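Long-range contacts in CRISPR-associated endonuclease/helicase Cas3 (Thermus thermophilus HB8, PDB 3SK9), which cuts single-stranded DNA with its metal-dependent N-terminal HD nuclease domain, the part present here, as the nuclease-helicase of CRISPR antiviral defence: residues Val202-Ser207 with Phe258-Pro263; Phe23-Ala28 with Arg223-Gly228; His74-Ala79 with Glu115-Arg120. One frame throughout, in Å; residues are numbered along the deposited sequence.

Interaction 1: Val202-Ser207 with Phe258-Pro263; sequences VMALAS and FGELFP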
# COMPACT_ATOMS: atom_id res chain seq x y z
N VAL A 202 8.42 -4.78 4.53
CA VAL A 202 7.25 -4.06 4.01
C VAL A 202 7.43 -3.66 2.54
O VAL A 202 6.47 -3.71 1.73
CB VAL A 202 6.95 -2.82 4.88
CG1 VAL A 202 5.97 -1.84 4.17
CG2 VAL A 202 6.43 -3.26 6.28
N MET A 203 8.65 -3.23 2.20
CA MET A 203 8.97 -2.89 0.82
C MET A 203 8.63 -4.02 -0.15
O MET A 203 7.94 -3.80 -1.14
CB MET A 203 10.46 -2.56 0.71
CG MET A 203 10.90 -2.03 -0.65
SD MET A 203 11.18 -3.33 -1.88
CE MET A 203 12.55 -4.20 -1.12
N ALA A 204 9.17 -5.22 0.13
CA ALA A 204 8.99 -6.37 -0.77
C ALA A 204 7.50 -6.76 -0.80
O ALA A 204 6.95 -7.13 -1.84
CB ALA A 204 9.86 -7.54 -0.28
N LEU A 205 6.85 -6.69 0.37
CA LEU A 205 5.43 -7.09 0.43
C LEU A 205 4.60 -6.15 -0.42
O LEU A 205 3.71 -6.59 -1.16
CB LEU A 205 4.92 -7.06 1.88
CG LEU A 205 3.44 -7.45 2.08
CD1 LEU A 205 3.19 -8.88 1.66
CD2 LEU A 205 3.07 -7.22 3.61
N ALA A 206 4.89 -4.84 -0.33
CA ALA A 206 4.11 -3.85 -1.09
C ALA A 206 4.34 -4.01 -2.60
O ALA A 206 3.37 -3.93 -3.37
CB ALA A 206 4.41 -2.43 -0.64
N SER A 207 5.58 -4.29 -3.00
CA SER A 207 5.88 -4.55 -4.40
C SER A 207 5.04 -5.74 -4.98
O SER A 207 4.38 -5.64 -6.05
CB SER A 207 7.36 -4.82 -4.57
OG SER A 207 7.62 -5.30 -5.85
N PHE A 258 14.40 -11.05 2.62
CA PHE A 258 14.25 -10.50 3.99
C PHE A 258 13.38 -11.37 4.88
O PHE A 258 12.61 -10.87 5.73
CB PHE A 258 13.70 -9.08 3.94
CG PHE A 258 14.30 -8.27 2.81
CD1 PHE A 258 15.64 -7.89 2.86
CD2 PHE A 258 13.53 -7.91 1.70
CE1 PHE A 258 16.20 -7.16 1.81
CE2 PHE A 258 14.07 -7.19 0.64
CZ PHE A 258 15.40 -6.81 0.69
N GLY A 259 13.58 -12.68 4.78
CA GLY A 259 12.85 -13.58 5.66
C GLY A 259 11.39 -13.84 5.35
O GLY A 259 10.67 -14.39 6.21
N GLU A 260 10.94 -13.47 4.15
CA GLU A 260 9.57 -13.80 3.69
C GLU A 260 9.67 -14.36 2.28
O GLU A 260 10.74 -14.31 1.63
CB GLU A 260 8.62 -12.57 3.73
CG GLU A 260 9.06 -11.41 2.81
CD GLU A 260 8.40 -10.06 3.16
OE1 GLU A 260 7.58 -9.98 4.09
OE2 GLU A 260 8.67 -9.03 2.47
N LEU A 261 8.57 -14.95 1.81
CA LEU A 261 8.59 -15.73 0.58
C LEU A 261 7.50 -15.27 -0.38
O LEU A 261 6.37 -14.96 0.05
CB LEU A 261 8.33 -17.24 0.89
CG LEU A 261 9.35 -17.88 1.82
CD1 LEU A 261 8.88 -19.28 2.38
CD2 LEU A 261 10.72 -18.01 1.13
N PHE A 262 7.81 -15.32 -1.67
CA PHE A 262 6.82 -15.05 -2.71
C PHE A 262 7.01 -16.06 -3.84
O PHE A 262 8.11 -16.54 -4.03
CB PHE A 262 7.07 -13.62 -3.30
CG PHE A 262 7.00 -12.52 -2.25
CD1 PHE A 262 5.80 -12.11 -1.73
CD2 PHE A 262 8.16 -11.93 -1.77
CE1 PHE A 262 5.74 -11.12 -0.75
CE2 PHE A 262 8.09 -10.94 -0.80
CZ PHE A 262 6.89 -10.55 -0.29
N PRO A 263 5.96 -16.34 -4.61
CA PRO A 263 6.18 -17.10 -5.85
C PRO A 263 7.09 -16.36 -6.86
O PRO A 263 6.97 -15.12 -7.07
CB PRO A 263 4.76 -17.28 -6.41
CG PRO A 263 4.00 -16.08 -5.88
CD PRO A 263 4.57 -15.84 -4.50
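A204 of helix 196-213, flanked by M203 and L205, faces F258, E260 and F262 of the C-terminal beta hairpin, formed by strands 253-257 and 260-264, which packs against this helix of the alpha-helical HD domain. Strand 260-263 runs nearly parallel to the helix segment, their axes 9.9 Å apart and inclined by 19°, and E260 and F262, two residues apart on the strand, both face it.

The apolar contacts centre on A204, whose small methyl lets the hairpin come close. Its CB lies 3.9 Å from F262 CE2 and also sits at the edge of the F258 ring, near the ring plane, 4.2 Å from CD2. M203 bends at chi2 and chi3, which carries its methyl CE to 3.8 Å from F258 CE2; a flexible thioether suits this partly exposed margin of the contact. L205 lies across F262 at about a right angle, its CD1 near CE1. The F262 ring also meets that of F208, further along the helix.

The polar element is E260. Its CG stands between backbone N and carbonyl carbon (chi1 62°), and the chain beyond is extended, which brings OE2 up to the helix. Glutamate suits the place because its two oxygens divide the work: OE1 is hydrogen-bonded to Y52 OH, while OE2 rests 3.3 Å from A204 CB.

Interaction 2: Phe23-Ala28 with Arg223-Gly228; sequences FHPLLA and RDPRRG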
# COMPACT_ATOMS: atom_id res chain seq x y z
N PHE A 23 -13.29 3.54 -14.19
CA PHE A 23 -14.29 2.88 -13.39
C PHE A 23 -13.71 2.20 -12.13
O PHE A 23 -14.40 1.43 -11.46
CB PHE A 23 -15.06 1.85 -14.26
CG PHE A 23 -15.77 2.49 -15.44
CD1 PHE A 23 -16.94 3.19 -15.25
CD2 PHE A 23 -15.22 2.43 -16.71
CE1 PHE A 23 -17.59 3.81 -16.30
CE2 PHE A 23 -15.86 3.04 -17.79
CZ PHE A 23 -17.07 3.72 -17.58
N HIS A 24 -12.43 2.50 -11.80
CA HIS A 24 -11.76 1.84 -10.65
C HIS A 24 -11.23 2.95 -9.74
O HIS A 24 -10.23 3.59 -10.05
CB HIS A 24 -10.62 0.97 -11.18
CG HIS A 24 -10.03 0.02 -10.16
ND1 HIS A 24 -10.80 -0.82 -9.39
CD2 HIS A 24 -8.74 -0.28 -9.87
CE1 HIS A 24 -10.02 -1.57 -8.64
NE2 HIS A 24 -8.76 -1.25 -8.89
N PRO A 25 -11.96 3.26 -8.67
CA PRO A 25 -11.48 4.32 -7.80
C PRO A 25 -10.11 3.97 -7.18
O PRO A 25 -9.86 2.78 -6.90
CB PRO A 25 -12.57 4.37 -6.69
CG PRO A 25 -13.84 3.92 -7.38
CD PRO A 25 -13.36 2.85 -8.38
N LEU A 26 -9.29 4.97 -6.90
CA LEU A 26 -8.01 4.77 -6.23
C LEU A 26 -8.28 4.02 -4.92
O LEU A 26 -7.54 3.10 -4.57
CB LEU A 26 -7.36 6.10 -5.92
CG LEU A 26 -6.00 6.03 -5.19
CD1 LEU A 26 -5.04 5.11 -5.91
CD2 LEU A 26 -5.43 7.46 -5.11
N LEU A 27 -9.34 4.38 -4.18
CA LEU A 27 -9.56 3.72 -2.88
C LEU A 27 -9.79 2.21 -3.04
O LEU A 27 -9.36 1.41 -2.19
CB LEU A 27 -10.78 4.33 -2.17
CG LEU A 27 -11.14 3.69 -0.83
CD1 LEU A 27 -10.04 3.82 0.21
CD2 LEU A 27 -12.46 4.33 -0.35
N ALA A 28 -10.47 1.82 -4.12
CA ALA A 28 -10.69 0.40 -4.41
C ALA A 28 -9.35 -0.29 -4.63
O ALA A 28 -9.13 -1.40 -4.12
CB ALA A 28 -11.58 0.23 -5.63
N ARG A 223 -16.01 -2.38 -8.89
CA ARG A 223 -16.50 -2.72 -7.56
C ARG A 223 -16.51 -1.40 -6.80
O ARG A 223 -15.58 -0.61 -6.93
CB ARG A 223 -15.62 -3.78 -6.85
CG ARG A 223 -15.77 -5.19 -7.52
CD ARG A 223 -14.71 -6.19 -7.13
NE ARG A 223 -13.44 -5.78 -7.70
CZ ARG A 223 -12.36 -5.46 -7.00
NH1 ARG A 223 -12.34 -5.59 -5.66
NH2 ARG A 223 -11.26 -5.05 -7.67
N ASP A 224 -17.54 -1.19 -5.98
CA ASP A 224 -17.70 0.09 -5.29
C ASP A 224 -17.14 0.02 -3.89
O ASP A 224 -17.71 -0.66 -3.03
CB ASP A 224 -19.21 0.44 -5.24
CG ASP A 224 -19.50 1.77 -4.51
OD1 ASP A 224 -20.71 2.11 -4.41
OD2 ASP A 224 -18.57 2.47 -4.00
N PRO A 225 -16.04 0.77 -3.63
CA PRO A 225 -15.38 0.71 -2.33
C PRO A 225 -16.16 1.39 -1.20
O PRO A 225 -15.79 1.26 -0.05
CB PRO A 225 -14.04 1.42 -2.59
CG PRO A 225 -14.35 2.44 -3.66
CD PRO A 225 -15.31 1.66 -4.57
N ARG A 226 -17.25 2.08 -1.50
CA ARG A 226 -18.07 2.64 -0.43
C ARG A 226 -18.90 1.56 0.27
O ARG A 226 -19.45 1.79 1.34
CB ARG A 226 -19.02 3.70 -0.97
CG ARG A 226 -18.33 4.95 -1.50
CD ARG A 226 -19.36 5.86 -2.16
NE ARG A 226 -19.86 5.24 -3.39
CZ ARG A 226 -20.97 5.62 -4.01
NH1 ARG A 226 -21.70 6.62 -3.52
NH2 ARG A 226 -21.36 5.01 -5.13
N ARG A 227 -18.99 0.38 -0.32
CA ARG A 227 -19.85 -0.67 0.21
C ARG A 227 -19.21 -1.35 1.41
O ARG A 227 -18.03 -1.62 1.42
CB ARG A 227 -20.14 -1.72 -0.85
CG ARG A 227 -21.03 -1.22 -1.97
CD ARG A 227 -21.47 -2.37 -2.82
NE ARG A 227 -22.58 -3.07 -2.21
CZ ARG A 227 -22.72 -4.39 -2.21
NH1 ARG A 227 -21.81 -5.17 -2.79
NH2 ARG A 227 -23.77 -4.94 -1.62
N GLY A 228 -20.01 -1.65 2.43
CA GLY A 228 -19.52 -2.34 3.60
C GLY A 228 -18.97 -3.73 3.32
O GLY A 228 -18.10 -4.22 4.04
O HOH W 1 -13.53 -0.98 -8.76
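The H24 imidazole is swung opposite its backbone N (chi1 -168°) and R223 kinks at chi3, torsions that lay the two side chains alongside each other, pointing the same way, where the loop after helix 196-213 folds over the N-terminal end of helix 26-43 in the HD domain. H24 CE1 then lies 3.8 Å from R223 NH2, with ring and guanidinium planes 44° apart, neither stacked nor perpendicular. The guanidinium is anchored elsewhere: NH2 forms a salt bridge with D32 of helix 26-43, and NE is hydrogen-bonded to P220 O.

One water joins the two segments at this end. It lies in the plane of the H24 ring, at its edge, 2.8 Å from ND1, and donates to R223 O. Histidine suits the place because it offers a polar edge to the water while its ring packs against Y221 and the metal ligand H29.

The apolar half is built on P225, a compact, rigid ring that fits against the first turn of the helix. P25, the N-cap residue, brings CG to 3.9 Å from P225 CD; L27 CD2 lies 4.0 Å from P225 CB, and A28 CB is 4.1 Å from P225 CG. The small A28 side chain allows this close approach.

P225 also belongs to a type I turn, D224 to R227, braced by an Asx turn. D224 OD2 accepts from R226 N at 2.9 Å, approached from above the carboxylate plane, and from R226 NE on its syn side, 15° out of that plane.

Interaction 3: His74-Ala79 with Glu115-Arg120; sequences HDLGKA and ELFLRR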
# COMPACT_ATOMS: atom_id res chain seq x y z
N HIS A 74 0.60 2.15 -0.99
CA HIS A 74 1.63 2.20 -2.06
C HIS A 74 1.29 3.22 -3.16
O HIS A 74 2.18 3.90 -3.65
CB HIS A 74 1.77 0.78 -2.66
CG HIS A 74 2.85 0.59 -3.70
ND1 HIS A 74 2.60 0.73 -5.06
CD2 HIS A 74 4.14 0.18 -3.60
CE1 HIS A 74 3.69 0.41 -5.74
NE2 HIS A 74 4.65 0.09 -4.88
N ASP A 75 0.02 3.30 -3.58
CA ASP A 75 -0.33 4.19 -4.70
C ASP A 75 -1.01 5.46 -4.24
O ASP A 75 -1.70 6.11 -5.03
CB ASP A 75 -1.21 3.45 -5.75
CG ASP A 75 -0.39 2.56 -6.70
OD1 ASP A 75 0.86 2.37 -6.53
OD2 ASP A 75 -1.01 2.03 -7.65
N LEU A 76 -0.81 5.83 -2.98
CA LEU A 76 -1.39 7.06 -2.47
C LEU A 76 -0.89 8.29 -3.28
O LEU A 76 -1.61 9.30 -3.44
CB LEU A 76 -1.06 7.23 -0.99
CG LEU A 76 -1.66 8.50 -0.39
CD1 LEU A 76 -3.19 8.38 -0.44
CD2 LEU A 76 -1.17 8.71 1.08
N GLY A 77 0.31 8.18 -3.85
CA GLY A 77 0.85 9.23 -4.71
C GLY A 77 -0.03 9.62 -5.90
O GLY A 77 0.13 10.70 -6.46
N LYS A 78 -0.96 8.73 -6.30
CA LYS A 78 -1.89 9.03 -7.42
C LYS A 78 -2.97 10.04 -7.05
O LYS A 78 -3.68 10.54 -7.93
CB LYS A 78 -2.54 7.75 -7.95
CG LYS A 78 -1.55 6.89 -8.72
CD LYS A 78 -2.25 5.77 -9.45
CE LYS A 78 -1.28 4.78 -10.06
NZ LYS A 78 -1.87 3.41 -10.07
N ALA A 79 -3.08 10.32 -5.76
CA ALA A 79 -4.08 11.26 -5.25
C ALA A 79 -3.54 12.70 -5.38
O ALA A 79 -3.36 13.40 -4.39
CB ALA A 79 -4.41 10.96 -3.81
N GLU A 115 6.03 8.74 -1.51
CA GLU A 115 7.03 8.92 -0.46
C GLU A 115 6.85 10.28 0.27
O GLU A 115 6.88 10.34 1.49
CB GLU A 115 8.45 8.75 -1.01
CG GLU A 115 9.56 9.08 0.03
CD GLU A 115 10.96 8.97 -0.53
OE1 GLU A 115 11.10 8.60 -1.72
OE2 GLU A 115 11.93 9.22 0.23
N LEU A 116 6.69 11.38 -0.48
CA LEU A 116 6.51 12.69 0.16
C LEU A 116 5.27 12.73 1.04
O LEU A 116 5.32 13.31 2.11
CB LEU A 116 6.42 13.79 -0.87
CG LEU A 116 7.72 14.03 -1.64
CD1 LEU A 116 7.46 15.02 -2.78
CD2 LEU A 116 8.75 14.52 -0.68
N PHE A 117 4.17 12.16 0.57
CA PHE A 117 2.92 12.21 1.32
C PHE A 117 3.07 11.41 2.60
O PHE A 117 2.64 11.85 3.67
CB PHE A 117 1.73 11.63 0.51
CG PHE A 117 1.41 12.41 -0.76
CD1 PHE A 117 1.86 13.70 -0.95
CD2 PHE A 117 0.63 11.83 -1.74
CE1 PHE A 117 1.54 14.39 -2.10
CE2 PHE A 117 0.29 12.54 -2.90
CZ PHE A 117 0.75 13.79 -3.08
N LEU A 118 3.69 10.23 2.50
CA LEU A 118 3.74 9.33 3.65
C LEU A 118 4.70 9.87 4.72
O LEU A 118 4.49 9.57 5.91
CB LEU A 118 4.10 7.90 3.24
CG LEU A 118 2.99 7.16 2.49
CD1 LEU A 118 3.39 5.67 2.20
CD2 LEU A 118 1.69 7.20 3.31
N ARG A 119 5.75 10.62 4.32
CA ARG A 119 6.68 11.19 5.30
C ARG A 119 5.87 12.05 6.26
O ARG A 119 6.07 12.02 7.47
CB ARG A 119 7.78 12.03 4.63
CG ARG A 119 8.92 11.18 4.01
CD ARG A 119 9.92 12.04 3.22
NE ARG A 119 10.64 12.99 4.06
CZ ARG A 119 11.88 12.81 4.54
NH1 ARG A 119 12.55 11.68 4.28
NH2 ARG A 119 12.44 13.76 5.29
N ARG A 120 4.94 12.83 5.71
CA ARG A 120 4.08 13.67 6.55
C ARG A 120 2.98 12.88 7.28
O ARG A 120 2.78 13.04 8.48
CB ARG A 120 3.42 14.71 5.64
CG ARG A 120 2.74 15.87 6.34
CD ARG A 120 2.85 17.13 5.49
NE ARG A 120 4.24 17.56 5.29
CZ ARG A 120 4.61 18.59 4.52
NH1 ARG A 120 3.70 19.30 3.86
NH2 ARG A 120 5.90 18.91 4.41
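The His-Asp pair that names the HD family, H74 and D75, begins a short segment whose following 3-10 turn, 76-78, packs through L76 and G77 against F117 and L118 of helix 110-124. Both H74 and D75 are ligands of the divalent metal site, so this contact seats the metal-binding loop on a helix of the domain core.

L76 is the apolar link. With CG opposite its backbone N (chi1 -179°), it points its CD2 methyl between two helix residues, 3.9 Å from L118 CD2 and 4.2 Å from F117 CB. Leucine suits this buried place because its branched apolar end lets CD2 touch both of them.

F117 takes the largest share of the contact, its ring directed at the backbone of the turn. L76 O lies at the ring edge, in its plane, 3.8 Å from CD2, where the slightly positive ring hydrogens suit a carbonyl oxygen. The ring also lies against the bare CA of G77, which is 3.8 Å from F117 CE2. R170 makes a cation-pi contact with this ring and also hydrogen-bonds to A79 O, while T114 OG1 is hydrogen-bonded to both H74 O and G77 N.

Before the turn, D75 is held by polar partners. H74 ND1 donates to OD1 at 2.8 Å, coming from above the carboxylate plane and tilted 21° from the imidazole plane; NE2 of H110, at the start of helix 110-124, is a second partner of OD1. K78, which also hydrogen-bonds to S19, completes the grip by a salt bridge, its NZ 2.9 Å from D75 OD2.

Overall arrangement
Interactions 1 and 2 lie on opposite sides of the chain's centre, 26 Å apart between centres, and do not touch; interaction 3 meets both. Its centre is 20 Å from that of interaction 1, which it reaches where H74 CD2 packs 4.0 Å from A206 CB, and 19 Å from that of interaction 2, where L26 CD1 lies 3.6 Å from D75 O. Along the chain, interaction 3 is nested within the loop closed by interaction 2. Of the metal site formed by H29, H74, D75 and D210, interaction 3 supplies two ligands; interaction 2 adjoins it through H24, about 4 Å from H29 between side chains; interaction 1 lies further off, L205 being about 9 Å from D210.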